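Side-chain contact in ulvan Lyase-PL25 (Pseudoalteromonas sp. PLSV, PDB 5UAM), which cleaves ulvan, the sulfated rhamnose and uronic acid polysaccharide of green seaweed cell walls, as a beta-propeller lyase of family PL25: residues L283-T286 and R287-D291. Numbering follows the deposited sequence.
Sequences LPVT and REVAD. With EDO (1,2-ethanediol), chain L.
Thr286 is the N-cap of the short helix 287-293, and its side chain reaches Val289 in the first turn. The hydroxyl Thr286 OG1 accepts from Val289 N at 3.2 Å, with an N-H...O angle of 166°. With chi1 at 61°, the hydroxyl is turned in over the start of the helix, where it takes up an amide that has no preceding turn to bond to. The same residue gives its carbonyl: Ala290 N donates to Thr286 O over 2.8 Å, the first i to i+4 bond of the helix. Thr286 OG1 also lies against the methyl CG2 of Val289 at 3.4 Å. Without the hydroxyl, as with an alanine here, Val289 N would probably lose its capping acceptor and the first turn be held less firmly.

Helices are scarce in this beta-propeller, and this one follows strand 280-281 and packs back on strands 204-211, 217-227, 232-243 and 258-267 of the large antiparallel sheet to which 280-281 also belongs. Val285, bonded through its backbone to Phe206 and Lys208, turns CG1 anti to its own N (chi1 172°), which brings that methyl to Ala290 CB at 4.0 Å and Val289 CG1 at 4.2 Å. Val285 and Ala290 also both touch Tyr237, so the apolar side of the turn faces the sheet.

On the polar side, Glu288 OE1 lies 3.7 Å from Thr286 CB and forms a salt bridge with Lys210. Arg287 bends at chi3 and pairs through NH1 with Asp219. Asp291 O accepts a hydrogen bond from O2 of an ethanediol molecule, probably from the crystallisation liquor.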
ATOM      1  N   LEU A 283       3.578  -4.084 -23.305  1.00 22.33           N
ATOM      2  CA  LEU A 283       3.703  -2.981 -22.363  1.00 20.63           C
ATOM      3  C   LEU A 283       4.014  -1.686 -23.095  1.00 20.72           C
ATOM      4  O   LEU A 283       4.670  -1.692 -24.138  1.00 22.66           O
ATOM      5  CB  LEU A 283       4.855  -3.208 -21.381  1.00 22.01           C
ATOM      6  CG  LEU A 283       4.761  -4.313 -20.348  1.00 28.31           C
ATOM      7  CD1 LEU A 283       5.741  -4.032 -19.226  1.00 32.46           C
ATOM      8  CD2 LEU A 283       3.380  -4.420 -19.793  1.00 24.79           C
ATOM      9  N   PRO A 284       3.577  -0.551 -22.543  1.00 20.23           N
ATOM     10  CA  PRO A 284       2.742  -0.428 -21.353  1.00 19.02           C
ATOM     11  C   PRO A 284       1.292  -0.719 -21.682  1.00 18.93           C
ATOM     12  O   PRO A 284       0.859  -0.460 -22.824  1.00 20.40           O
ATOM     13  CB  PRO A 284       2.924   1.045 -20.958  1.00 19.01           C
ATOM     14  CG  PRO A 284       3.164   1.723 -22.231  1.00 22.17           C
ATOM     15  CD  PRO A 284       3.978   0.765 -23.070  1.00 22.21           C
ATOM     16  N   VAL A 285       0.564  -1.275 -20.715  1.00 17.98           N
ATOM     17  CA  VAL A 285      -0.842  -1.584 -20.908  1.00 17.82           C
ATOM     18  C   VAL A 285      -1.644  -0.292 -20.947  1.00 18.05           C
ATOM     19  O   VAL A 285      -1.513   0.571 -20.067  1.00 17.91           O
ATOM     20  CB  VAL A 285      -1.329  -2.540 -19.815  1.00 16.82           C
ATOM     21  CG1 VAL A 285      -2.851  -2.724 -19.899  1.00 18.54           C
ATOM     22  CG2 VAL A 285      -0.602  -3.865 -19.925  1.00 20.87           C
ATOM     23  N   THR A 286      -2.483  -0.161 -21.971  1.00 18.76           N
ATOM     24  CA  THR A 286      -3.384   0.971 -22.115  1.00 19.10           C
ATOM     25  C   THR A 286      -4.764   0.626 -21.570  1.00 18.60           C
ATOM     26  O   THR A 286      -5.123  -0.539 -21.404  1.00 18.74           O
ATOM     27  CB  THR A 286      -3.550   1.311 -23.586  1.00 21.20           C
ATOM     28  OG1 THR A 286      -4.108   0.166 -24.239  1.00 21.86           O
ATOM     29  CG2 THR A 286      -2.215   1.674 -24.224  1.00 21.14           C
ATOM     30  N   ARG A 287      -5.566   1.665 -21.362  1.00 18.76           N
ATOM     31  CA  ARG A 287      -6.944   1.457 -20.931  1.00 19.39           C
ATOM     32  C   ARG A 287      -7.690   0.545 -21.900  1.00 19.43           C
ATOM     33  O   ARG A 287      -8.444  -0.336 -21.478  1.00 19.19           O
ATOM     34  CB  ARG A 287      -7.658   2.802 -20.797  1.00 20.46           C
ATOM     35  CG  ARG A 287      -9.082   2.680 -20.211  1.00 23.86           C
ATOM     36  CD  ARG A 287      -9.874   3.948 -20.420  1.00 25.84           C
ATOM     37  NE  ARG A 287     -10.607   3.925 -21.680  1.00 37.72           N
ATOM     38  CZ  ARG A 287     -10.279   4.595 -22.785  1.00 38.81           C
ATOM     39  NH1 ARG A 287      -9.200   5.383 -22.850  1.00 38.18           N
ATOM     40  NH2 ARG A 287     -11.050   4.473 -23.854  1.00 37.03           N
ATOM     41  N   GLU A 288      -7.475   0.720 -23.203  1.00 20.27           N
ATOM     42  CA  GLU A 288      -8.212  -0.072 -24.181  1.00 21.73           C
ATOM     43  C   GLU A 288      -7.842  -1.544 -24.079  1.00 24.88           C
ATOM     44  O   GLU A 288      -8.712  -2.420 -24.150  1.00 23.80           O
ATOM     45  CB  GLU A 288      -7.937   0.473 -25.584  1.00 22.46           C
ATOM     46  CG  GLU A 288      -8.553   1.852 -25.828  1.00 24.19           C
ATOM     47  CD  GLU A 288      -7.640   3.031 -25.489  1.00 26.62           C
ATOM     48  OE1 GLU A 288      -6.659   2.870 -24.743  1.00 23.31           O
ATOM     49  OE2 GLU A 288      -7.900   4.133 -26.029  1.00 32.07           O
ATOM     50  N   VAL A 289      -6.557  -1.842 -23.918  1.00 20.28           N
ATOM     51  CA  VAL A 289      -6.152  -3.227 -23.747  1.00 19.93           C
ATOM     52  C   VAL A 289      -6.636  -3.764 -22.415  1.00 20.97           C
ATOM     53  O   VAL A 289      -7.051  -4.925 -22.318  1.00 21.35           O
ATOM     54  CB  VAL A 289      -4.630  -3.353 -23.893  1.00 21.21           C
ATOM     55  CG1 VAL A 289      -4.146  -4.739 -23.398  1.00 23.03           C
ATOM     56  CG2 VAL A 289      -4.245  -3.089 -25.346  1.00 22.32           C
ATOM     57  N   ALA A 290      -6.547  -2.954 -21.354  1.00 17.96           N
ATOM     58  CA  ALA A 290      -6.990  -3.414 -20.043  1.00 16.95           C
ATOM     59  C   ALA A 290      -8.476  -3.770 -20.057  1.00 17.50           C
ATOM     60  O   ALA A 290      -8.885  -4.809 -19.522  1.00 17.36           O
ATOM     61  CB  ALA A 290      -6.701  -2.347 -18.984  1.00 17.57           C
ATOM     62  N   ASP A 291      -9.305  -2.903 -20.633  1.00 17.83           N
ATOM     63  CA  ASP A 291     -10.733  -3.207 -20.704  1.00 18.58           C
ATOM     64  C   ASP A 291     -11.007  -4.489 -21.475  1.00 21.06           C
ATOM     65  O   ASP A 291     -11.978  -5.192 -21.180  1.00 22.07           O
ATOM     66  CB  ASP A 291     -11.505  -2.046 -21.342  1.00 20.20           C
ATOM     67  CG  ASP A 291     -11.715  -0.882 -20.386  1.00 25.35           C
ATOM     68  OD1 ASP A 291     -11.390  -1.004 -19.184  1.00 27.11           O
ATOM     69  OD2 ASP A 291     -12.194   0.179 -20.830  1.00 27.75           O
TER
HETATM   70  C1  EDO L 510     -11.794  -8.785 -19.365  1.00 47.20           C
HETATM   71  O1  EDO L 510     -12.470  -9.429 -18.260  1.00 37.53           O
HETATM   72  C2  EDO L 510     -12.789  -8.393 -20.447  1.00 43.51           C
HETATM   73  O2  EDO L 510     -13.613  -7.328 -19.961  1.00 45.13           O